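Local structure of probable FAD-dependent oxidoreductase PA4991 (Pseudomonas aeruginosa PAO1, 5EZ7) at residues 47-52 with 345-350; 19-24 with 89-94. The protein binds one FAD per subunit and probably acts as an FAD-dependent oxidoreductase whose physiological substrate is unknown. All blocks are in the same frame, centred on the assembly; numbering follows the deposited sequence.

Contact 1: residues 47-52 with 345-350; sequences VKSQGI and TKLALA. With FAD (flavin-adenine dinucleotide), chain B.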
ATOM      1  N   VAL A  47       1.819  -1.160   5.002  1.00 27.19           N
ATOM      2  CA  VAL A  47       1.245  -1.138   6.355  1.00 29.24           C
ATOM      3  C   VAL A  47       1.416   0.236   6.969  1.00 28.20           C
ATOM      4  O   VAL A  47       0.778   0.505   7.959  1.00 27.57           O
ATOM      5  CB  VAL A  47       1.854  -2.255   7.239  1.00 31.73           C
ATOM      6  CG1 VAL A  47       1.375  -2.238   8.656  1.00 33.36           C
ATOM      7  CG2 VAL A  47       1.350  -3.579   6.740  1.00 35.35           C
ATOM      8  N   LYS A  48       2.299   1.071   6.394  1.00 27.21           N
ATOM      9  CA  LYS A  48       2.442   2.459   6.800  1.00 27.52           C
ATOM     10  C   LYS A  48       1.524   3.424   6.061  1.00 26.57           C
ATOM     11  O   LYS A  48       1.533   4.620   6.355  1.00 26.62           O
ATOM     12  CB  LYS A  48       3.891   2.922   6.643  1.00 28.21           C
ATOM     13  CG  LYS A  48       4.872   2.118   7.473  1.00 29.51           C
ATOM     14  CD  LYS A  48       6.260   2.675   7.228  1.00 31.99           C
ATOM     15  CE  LYS A  48       7.334   2.012   8.095  1.00 32.89           C
ATOM     16  NZ  LYS A  48       7.798   0.784   7.409  1.00 32.68           N
ATOM     17  N   SER A  49       0.724   2.939   5.118  1.00 25.00           N
ATOM     18  CA  SER A  49      -0.200   3.822   4.445  1.00 25.19           C
ATOM     19  C   SER A  49      -1.351   4.214   5.368  1.00 24.79           C
ATOM     20  O   SER A  49      -1.508   3.667   6.479  1.00 25.17           O
ATOM     21  CB  SER A  49      -0.756   3.202   3.150  1.00 25.94           C
ATOM     22  OG  SER A  49      -1.512   2.019   3.361  1.00 25.45           O
ATOM     23  N   GLN A  50      -2.153   5.145   4.895  1.00 24.63           N
ATOM     24  CA  GLN A  50      -3.366   5.541   5.609  1.00 25.77           C
ATOM     25  C   GLN A  50      -4.551   4.677   5.177  1.00 26.51           C
ATOM     26  O   GLN A  50      -5.615   4.772   5.761  1.00 28.26           O
ATOM     27  CB  GLN A  50      -3.644   7.033   5.432  1.00 25.58           C
ATOM     28  CG  GLN A  50      -2.586   7.915   6.094  1.00 25.60           C
ATOM     29  CD  GLN A  50      -3.085   9.345   6.401  1.00 25.83           C
ATOM     30  OE1 GLN A  50      -2.838  10.272   5.645  1.00 25.12           O
ATOM     31  NE2 GLN A  50      -3.799   9.500   7.505  1.00 25.64           N
ATOM     32  N   GLY A  51      -4.370   3.823   4.166  1.00 26.35           N
ATOM     33  CA  GLY A  51      -5.369   2.801   3.820  1.00 25.90           C
ATOM     34  C   GLY A  51      -6.530   3.348   3.034  1.00 26.66           C
ATOM     35  O   GLY A  51      -7.543   2.665   2.855  1.00 26.13           O
ATOM     36  N   ILE A  52      -6.398   4.583   2.536  1.00 27.20           N
ATOM     37  CA  ILE A  52      -7.526   5.247   1.905  1.00 27.92           C
ATOM     38  C   ILE A  52      -7.573   4.785   0.476  1.00 29.25           C
ATOM     39  O   ILE A  52      -6.567   4.881  -0.231  1.00 29.06           O
ATOM     40  CB  ILE A  52      -7.359   6.776   1.899  1.00 27.70           C
ATOM     41  CG1 ILE A  52      -7.369   7.320   3.329  1.00 27.01           C
ATOM     42  CG2 ILE A  52      -8.453   7.425   1.052  1.00 28.91           C
ATOM     43  CD1 ILE A  52      -6.679   8.662   3.488  1.00 26.78           C
ATOM     44  N   THR A 345       2.137   3.323  -7.228  1.00 27.07           N
ATOM     45  CA  THR A 345       2.025   4.767  -6.965  1.00 29.54           C
ATOM     46  C   THR A 345       1.074   5.067  -5.809  1.00 30.47           C
ATOM     47  O   THR A 345       1.376   5.927  -4.965  1.00 31.82           O
ATOM     48  CB  THR A 345       1.744   5.665  -8.209  1.00 31.16           C
ATOM     49  OG1 THR A 345       0.384   5.536  -8.642  1.00 31.87           O
ATOM     50  CG2 THR A 345       2.705   5.327  -9.374  1.00 31.91           C
ATOM     51  N   LYS A 346      -0.050   4.348  -5.756  1.00 30.60           N
ATOM     52  CA  LYS A 346      -0.972   4.384  -4.627  1.00 29.53           C
ATOM     53  C   LYS A 346      -1.348   2.974  -4.270  1.00 27.06           C
ATOM     54  O   LYS A 346      -1.314   2.107  -5.096  1.00 26.09           O
ATOM     55  CB  LYS A 346      -2.187   5.233  -4.994  1.00 32.89           C
ATOM     56  CG  LYS A 346      -1.891   6.691  -4.734  1.00 36.06           C
ATOM     57  CD  LYS A 346      -2.749   7.651  -5.525  1.00 40.28           C
ATOM     58  CE  LYS A 346      -2.470   9.096  -5.077  1.00 42.29           C
ATOM     59  NZ  LYS A 346      -3.731   9.908  -5.110  1.00 45.07           N
ATOM     60  N   LEU A 347      -1.651   2.731  -3.013  1.00 25.15           N
ATOM     61  CA  LEU A 347      -2.143   1.464  -2.597  1.00 24.09           C
ATOM     62  C   LEU A 347      -3.466   1.147  -3.291  1.00 25.26           C
ATOM     63  O   LEU A 347      -3.731   0.005  -3.636  1.00 25.35           O
ATOM     64  CB  LEU A 347      -2.352   1.483  -1.097  1.00 23.85           C
ATOM     65  CG  LEU A 347      -2.958   0.212  -0.487  1.00 23.58           C
ATOM     66  CD1 LEU A 347      -2.175  -0.200   0.717  1.00 23.87           C
ATOM     67  CD2 LEU A 347      -4.395   0.426  -0.073  1.00 24.48           C
ATOM     68  N   ALA A 348      -4.301   2.175  -3.412  1.00 26.05           N
ATOM     69  CA  ALA A 348      -5.531   2.175  -4.165  1.00 27.00           C
ATOM     70  C   ALA A 348      -5.432   1.530  -5.531  1.00 28.23           C
ATOM     71  O   ALA A 348      -6.379   0.893  -5.980  1.00 28.90           O
ATOM     72  CB  ALA A 348      -6.007   3.614  -4.337  1.00 27.89           C
ATOM     73  N   LEU A 349      -4.295   1.758  -6.198  1.00 28.62           N
ATOM     74  CA  LEU A 349      -4.036   1.375  -7.593  1.00 28.44           C
ATOM     75  C   LEU A 349      -3.349  -0.001  -7.747  1.00 27.49           C
ATOM     76  O   LEU A 349      -2.890  -0.366  -8.835  1.00 26.48           O
ATOM     77  CB  LEU A 349      -3.178   2.485  -8.244  1.00 28.63           C
ATOM     78  CG  LEU A 349      -3.878   3.789  -8.651  1.00 30.08           C
ATOM     79  CD1 LEU A 349      -2.864   4.871  -9.049  1.00 30.59           C
ATOM     80  CD2 LEU A 349      -4.787   3.562  -9.828  1.00 31.13           C
ATOM     81  N   ALA A 350      -3.267  -0.764  -6.667  1.00 26.90           N
ATOM     82  CA  ALA A 350      -2.695  -2.098  -6.761  1.00 27.49           C
ATOM     83  C   ALA A 350      -3.460  -2.975  -7.744  1.00 28.78           C
ATOM     84  O   ALA A 350      -2.835  -3.706  -8.481  1.00 29.11           O
ATOM     85  CB  ALA A 350      -2.621  -2.771  -5.418  1.00 26.99           C
TER
HETATM   86  PA  FAD B 401       5.865  -1.808  -0.510  1.00 21.83           P
HETATM   87  O1A FAD B 401       4.661  -1.835   0.374  1.00 22.23           O
HETATM   88  O2A FAD B 401       7.036  -0.923  -0.183  1.00 22.92           O
HETATM   89  O5B FAD B 401       6.352  -3.311  -0.652  1.00 22.00           O
HETATM   90  C5B FAD B 401       7.601  -3.656  -1.218  1.00 21.75           C
HETATM   91  C4B FAD B 401       7.995  -4.971  -0.580  1.00 22.00           C
HETATM   92  O4B FAD B 401       9.159  -5.490  -1.245  1.00 22.11           O
HETATM   93  C3B FAD B 401       8.320  -4.801   0.907  1.00 21.47           C
HETATM   94  O3B FAD B 401       7.524  -5.677   1.708  1.00 20.71           O
HETATM   95  C2B FAD B 401       9.799  -5.131   0.980  1.00 21.75           C
HETATM   96  O2B FAD B 401      10.214  -5.757   2.191  1.00 21.59           O
HETATM   97  C1B FAD B 401      10.004  -6.023  -0.247  1.00 22.29           C
HETATM   98  N9A FAD B 401      11.382  -6.007  -0.754  1.00 23.63           N
HETATM   99  C8A FAD B 401      12.166  -4.927  -0.909  1.00 23.09           C
HETATM  100  N7A FAD B 401      13.366  -5.295  -1.390  1.00 22.98           N
HETATM  101  C5A FAD B 401      13.354  -6.623  -1.556  1.00 22.53           C
HETATM  102  C6A FAD B 401      14.320  -7.627  -2.024  1.00 22.02           C
HETATM  103  N6A FAD B 401      15.535  -7.222  -2.423  1.00 21.48           N
HETATM  104  N1A FAD B 401      13.941  -8.915  -2.057  1.00 21.89           N
HETATM  105  C2A FAD B 401      12.713  -9.294  -1.657  1.00 23.02           C
HETATM  106  N3A FAD B 401      11.778  -8.429  -1.211  1.00 23.01           N
HETATM  107  C4A FAD B 401      12.046  -7.102  -1.137  1.00 23.21           C
HETATM  108  N1  FAD B 401      -1.890   5.010  -1.056  1.00 25.77           N
HETATM  109  C2  FAD B 401      -3.239   5.063  -1.060  1.00 27.75           C
HETATM  110  O2  FAD B 401      -3.861   4.632  -2.061  1.00 27.67           O
HETATM  111  N3  FAD B 401      -3.941   5.559  -0.026  1.00 28.72           N
HETATM  112  C4  FAD B 401      -3.356   6.037   1.068  1.00 27.76           C
HETATM  113  O4  FAD B 401      -4.028   6.482   2.020  1.00 30.67           O
HETATM  114  C4X FAD B 401      -1.891   6.013   1.147  1.00 26.84           C
HETATM  115  N5  FAD B 401      -1.242   6.486   2.228  1.00 25.45           N
HETATM  116  C5X FAD B 401       0.101   6.447   2.293  1.00 25.90           C
HETATM  117  C6  FAD B 401       0.730   6.930   3.434  1.00 26.70           C
HETATM  118  C7  FAD B 401       2.106   6.905   3.544  1.00 27.46           C
HETATM  119  C7M FAD B 401       2.760   7.415   4.792  1.00 28.68           C
HETATM  120  C8  FAD B 401       2.917   6.332   2.440  1.00 27.98           C
HETATM  121  C8M FAD B 401       4.428   6.264   2.505  1.00 29.21           C
HETATM  122  C9  FAD B 401       2.288   5.863   1.302  1.00 26.84           C
HETATM  123  C9A FAD B 401       0.901   5.893   1.171  1.00 26.41           C
HETATM  124  N10 FAD B 401       0.224   5.408   0.017  1.00 25.88           N
HETATM  125  C10 FAD B 401      -1.175   5.445  -0.014  1.00 25.92           C
HETATM  126  C1' FAD B 401       0.940   4.828  -1.107  1.00 25.48           C
HETATM  127  C2' FAD B 401       1.106   3.342  -0.841  1.00 24.66           C
HETATM  128  O2' FAD B 401       1.506   3.090   0.513  1.00 25.37           O
HETATM  129  C3' FAD B 401       2.097   2.723  -1.817  1.00 24.13           C
HETATM  130  O3' FAD B 401       1.807   3.214  -3.142  1.00 24.08           O
HETATM  131  C4' FAD B 401       1.995   1.200  -1.806  1.00 22.82           C
HETATM  132  O4' FAD B 401       1.784   0.694  -0.488  1.00 23.27           O
HETATM  133  C5' FAD B 401       3.252   0.556  -2.359  1.00 22.30           C
HETATM  134  O5' FAD B 401       3.041  -0.857  -2.474  1.00 20.74           O
HETATM  135  P   FAD B 401       4.260  -1.784  -2.928  1.00 20.30           P
HETATM  136  O1P FAD B 401       3.882  -3.221  -2.675  1.00 21.17           O
HETATM  137  O2P FAD B 401       4.635  -1.338  -4.295  1.00 20.45           O
HETATM  138  O3P FAD B 401       5.457  -1.295  -1.980  1.00 20.67           O

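Contact 2: residues 19-24 with 89-94; sequences GLWLNA and LDLRGV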
ATOM      1  N   GLY A  19       2.598  -6.689  -4.911  1.00 21.41           N
ATOM      2  CA  GLY A  19       2.988  -8.074  -5.136  1.00 20.75           C
ATOM      3  C   GLY A  19       1.963  -9.088  -4.654  1.00 21.14           C
ATOM      4  O   GLY A  19       1.765 -10.129  -5.254  1.00 20.78           O
ATOM      5  N   LEU A  20       1.326  -8.783  -3.537  1.00 21.81           N
ATOM      6  CA  LEU A  20       0.388  -9.698  -2.930  1.00 22.34           C
ATOM      7  C   LEU A  20      -0.920  -9.696  -3.702  1.00 22.85           C
ATOM      8  O   LEU A  20      -1.560 -10.714  -3.828  1.00 22.57           O
ATOM      9  CB  LEU A  20       0.153  -9.339  -1.463  1.00 22.38           C
ATOM     10  CG  LEU A  20       1.167  -9.800  -0.404  1.00 22.92           C
ATOM     11  CD1 LEU A  20       0.854  -9.150   0.952  1.00 22.61           C
ATOM     12  CD2 LEU A  20       1.164 -11.323  -0.239  1.00 24.21           C
ATOM     13  N   TRP A  21      -1.315  -8.539  -4.198  1.00 23.43           N
ATOM     14  CA  TRP A  21      -2.570  -8.417  -4.908  1.00 25.23           C
ATOM     15  C   TRP A  21      -2.396  -9.120  -6.196  1.00 25.89           C
ATOM     16  O   TRP A  21      -3.177  -9.971  -6.524  1.00 27.61           O
ATOM     17  CB  TRP A  21      -2.974  -6.955  -5.141  1.00 25.60           C
ATOM     18  CG  TRP A  21      -4.324  -6.822  -5.736  1.00 27.33           C
ATOM     19  CD1 TRP A  21      -4.677  -7.094  -7.011  1.00 29.03           C
ATOM     20  CD2 TRP A  21      -5.523  -6.417  -5.063  1.00 28.47           C
ATOM     21  NE1 TRP A  21      -6.027  -6.892  -7.178  1.00 30.71           N
ATOM     22  CE2 TRP A  21      -6.558  -6.443  -6.004  1.00 30.16           C
ATOM     23  CE3 TRP A  21      -5.816  -6.028  -3.745  1.00 28.61           C
ATOM     24  CZ2 TRP A  21      -7.874  -6.111  -5.680  1.00 32.20           C
ATOM     25  CZ3 TRP A  21      -7.120  -5.682  -3.429  1.00 30.44           C
ATOM     26  CH2 TRP A  21      -8.135  -5.717  -4.393  1.00 31.29           C
ATOM     27  N   LEU A  22      -1.328  -8.797  -6.914  1.00 26.42           N
ATOM     28  CA  LEU A  22      -1.004  -9.490  -8.175  1.00 26.23           C
ATOM     29  C   LEU A  22      -0.912 -10.978  -7.968  1.00 25.87           C
ATOM     30  O   LEU A  22      -1.414 -11.748  -8.778  1.00 26.73           O
ATOM     31  CB  LEU A  22       0.330  -9.010  -8.732  1.00 26.04           C
ATOM     32  CG  LEU A  22       0.935  -9.781  -9.935  1.00 26.46           C
ATOM     33  CD1 LEU A  22       0.041  -9.638 -11.170  1.00 27.23           C
ATOM     34  CD2 LEU A  22       2.365  -9.299 -10.222  1.00 25.47           C
ATOM     35  N   ASN A  23      -0.234 -11.392  -6.914  1.00 24.63           N
ATOM     36  CA  ASN A  23      -0.116 -12.830  -6.664  1.00 25.77           C
ATOM     37  C   ASN A  23      -1.499 -13.467  -6.546  1.00 26.88           C
ATOM     38  O   ASN A  23      -1.756 -14.525  -7.085  1.00 27.75           O
ATOM     39  CB  ASN A  23       0.702 -13.076  -5.402  1.00 25.79           C
ATOM     40  CG  ASN A  23       1.091 -14.539  -5.206  1.00 27.02           C
ATOM     41  OD1 ASN A  23       1.581 -15.182  -6.137  1.00 28.79           O
ATOM     42  ND2 ASN A  23       0.930 -15.049  -3.990  1.00 27.08           N
ATOM     43  N   ALA A  24      -2.399 -12.806  -5.833  1.00 26.69           N
ATOM     44  CA  ALA A  24      -3.702 -13.363  -5.613  1.00 27.47           C
ATOM     45  C   ALA A  24      -4.514 -13.467  -6.927  1.00 28.04           C
ATOM     46  O   ALA A  24      -5.177 -14.468  -7.160  1.00 28.88           O
ATOM     47  CB  ALA A  24      -4.427 -12.529  -4.585  1.00 27.72           C
ATOM     48  N   LEU A  89     -11.152 -10.187  -6.316  1.00 39.98           N
ATOM     49  CA  LEU A  89     -10.558 -11.058  -5.289  1.00 38.10           C
ATOM     50  C   LEU A  89     -11.563 -11.325  -4.162  1.00 39.58           C
ATOM     51  O   LEU A  89     -12.471 -10.521  -3.914  1.00 40.64           O
ATOM     52  CB  LEU A  89      -9.302 -10.428  -4.698  1.00 35.79           C
ATOM     53  CG  LEU A  89      -8.045 -10.319  -5.580  1.00 34.17           C
ATOM     54  CD1 LEU A  89      -6.940  -9.641  -4.768  1.00 32.00           C
ATOM     55  CD2 LEU A  89      -7.559 -11.670  -6.128  1.00 33.58           C
ATOM     56  N   ASP A  90     -11.416 -12.466  -3.494  1.00 39.43           N
ATOM     57  CA  ASP A  90     -12.191 -12.747  -2.301  1.00 39.96           C
ATOM     58  C   ASP A  90     -11.565 -12.108  -1.060  1.00 38.43           C
ATOM     59  O   ASP A  90     -10.772 -12.726  -0.373  1.00 37.58           O
ATOM     60  CB  ASP A  90     -12.327 -14.249  -2.079  1.00 41.41           C
ATOM     61  CG  ASP A  90     -13.377 -14.575  -1.066  1.00 43.71           C
ATOM     62  OD1 ASP A  90     -13.932 -13.666  -0.413  1.00 45.21           O
ATOM     63  OD2 ASP A  90     -13.691 -15.758  -0.916  1.00 47.28           O
ATOM     64  N   LEU A  91     -11.960 -10.879  -0.764  1.00 38.40           N
ATOM     65  CA  LEU A  91     -11.594 -10.218   0.473  1.00 37.00           C
ATOM     66  C   LEU A  91     -12.784 -10.178   1.414  1.00 38.73           C
ATOM     67  O   LEU A  91     -12.922  -9.232   2.175  1.00 37.33           O
ATOM     68  CB  LEU A  91     -11.104  -8.788   0.190  1.00 35.41           C
ATOM     69  CG  LEU A  91      -9.974  -8.587  -0.826  1.00 34.57           C
ATOM     70  CD1 LEU A  91      -9.525  -7.143  -0.852  1.00 33.48           C
ATOM     71  CD2 LEU A  91      -8.777  -9.500  -0.606  1.00 34.01           C
ATOM     72  N   ARG A  92     -13.651 -11.182   1.387  1.00 41.36           N
ATOM     73  CA  ARG A  92     -14.777 -11.154   2.322  1.00 44.07           C
ATOM     74  C   ARG A  92     -14.282 -11.260   3.767  1.00 42.93           C
ATOM     75  O   ARG A  92     -13.393 -12.051   4.068  1.00 40.45           O
ATOM     76  CB  ARG A  92     -15.771 -12.253   2.018  1.00 47.27           C
ATOM     77  CG  ARG A  92     -16.715 -11.882   0.881  1.00 49.14           C
ATOM     78  CD  ARG A  92     -17.538 -13.060   0.429  1.00 51.84           C
ATOM     79  NE  ARG A  92     -16.682 -14.211   0.147  1.00 51.68           N
ATOM     80  CZ  ARG A  92     -17.097 -15.345  -0.407  1.00 55.12           C
ATOM     81  NH1 ARG A  92     -16.216 -16.319  -0.604  1.00 56.30           N
ATOM     82  NH2 ARG A  92     -18.359 -15.517  -0.805  1.00 56.77           N
ATOM     83  N   GLY A  93     -14.840 -10.421   4.635  1.00 43.92           N
ATOM     84  CA  GLY A  93     -14.436 -10.369   6.056  1.00 43.61           C
ATOM     85  C   GLY A  93     -13.135  -9.616   6.362  1.00 41.07           C
ATOM     86  O   GLY A  93     -12.611  -9.671   7.487  1.00 41.66           O
ATOM     87  N   VAL A  94     -12.610  -8.900   5.380  1.00 38.31           N
ATOM     88  CA  VAL A  94     -11.569  -7.929   5.643  1.00 36.34           C
ATOM     89  C   VAL A  94     -12.220  -6.724   6.341  1.00 37.34           C
ATOM     90  O   VAL A  94     -13.298  -6.261   5.972  1.00 36.66           O
ATOM     91  CB  VAL A  94     -10.821  -7.545   4.349  1.00 34.96           C
ATOM     92  CG1 VAL A  94      -9.797  -6.443   4.608  1.00 33.73           C
ATOM     93  CG2 VAL A  94     -10.131  -8.784   3.765  1.00 34.02           C
TER

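Contact 1: residues 47-52 with 345-350
The backbones of 47-52 and 345-350 come closest at I52 and A348, whose CA atoms stand 7.1 Å apart, and each loop turns peptide groups toward the isoalloxazine of FAD that bridges them. This is the flavin-binding cleft of a DAO-family enzyme, with the pyrimidine ring read by main chain from two directions. I52 N donates to FAD O4 (3.1 Å) and I52 O accepts from FAD N3 (2.7 Å), a donor-acceptor pair matching the ring's own acceptor and donor. Across the cleft L347 N reaches FAD N1 at 3.0 Å, while A348 N meets FAD O2 at 2.8 Å in a nearly straight bond (172°). These amides lie just before helix 350-364, with L349 as its N-cap; such a helix start would probably stabilise negative charge on N1 and O2 of a reduced flavin. G51, with phi 79°, takes a backbone turn that glycine makes easily. S49 CB rests 3.4 Å from FAD N5, and its short side chain ends in a hydroxyl bonded to S46 O. The methyl of A348 packs beside the same FAD O2 that its amide binds. L347 has CG anti to its backbone N (chi1 177°), which carries CD1 across to S49 OG, 3.5 Å away.

Contact 2: residues 19-24 with 89-94
D90, set between the two leucines that reach W21, has its OD1 gripped twice by R92: the backbone N of R92 comes to OD1 at 3.1 Å, closing an Asx turn, and NE of R92 comes to it at 2.9 Å from the opposite face of the carboxylate plane. Side-on, the guanidinium completes a salt bridge from NH1 of R92 to OD2 of D90, 2.6 Å long, with both carboxylate oxygens tilted from the guanidinium plane. Aspartate suits this place because its short side chain can reach a backbone amide two residues on, and arginine because its long chain can fold back alongside the same carboxylate. The chain then makes a type II beta turn from L91 to V94, where the positive phi of G93 (78°) is easily adopted by a residue without a side chain. These polar bonds lie within the loop, while the CB atoms of L89 and L91 point to helix 17-28, whose first turns hold G19, the last glycine of what is probably the GxGxxG motif of a Rossmann-type dinucleotide-binding fold. A chi1 of -174° swings the indole of W21 away from the backbone N and out to the loop. CD1 of L89 sits over one face, 18° off the normal of the five-membered ring, a CH-pi contact that brings it within 3.4 Å of W21 CE2. The other branch, L89 CD2, packs on A24 CB at 3.6 Å, where the short alanine methyl lets the leucine branch come close to the helix backbone. The side chain of L91 runs roughly at right angles to that of W21 and meets the six-membered part of the indole obliquely; helix 350-364 also packs on W21 through P351 and A354. L91 CD1 lies 3.8 Å from W21 CZ3.

How the contacts relate
Both contacts are buried at their touching residues, yet the centre of contact 1 lies about 3 Å from the centre of the chain and that of contact 2 about 13 Å, with solvent-exposed R92 and G93 in its loop. Their chemistry differs accordingly: at 47-52 with 345-350, main-chain polar groups meet through the cofactor, whereas 19-24 with 89-94 meet directly through leucine, alanine and tryptophan side chains, leaving charge to the outer turn. The start of helix 350-364 joins them: A350 O packs against W21 CD1 at 4.1 Å. W79 of helix 75-82 also serves both, its NE1 bonded to A348 O and its ring meeting that of W21.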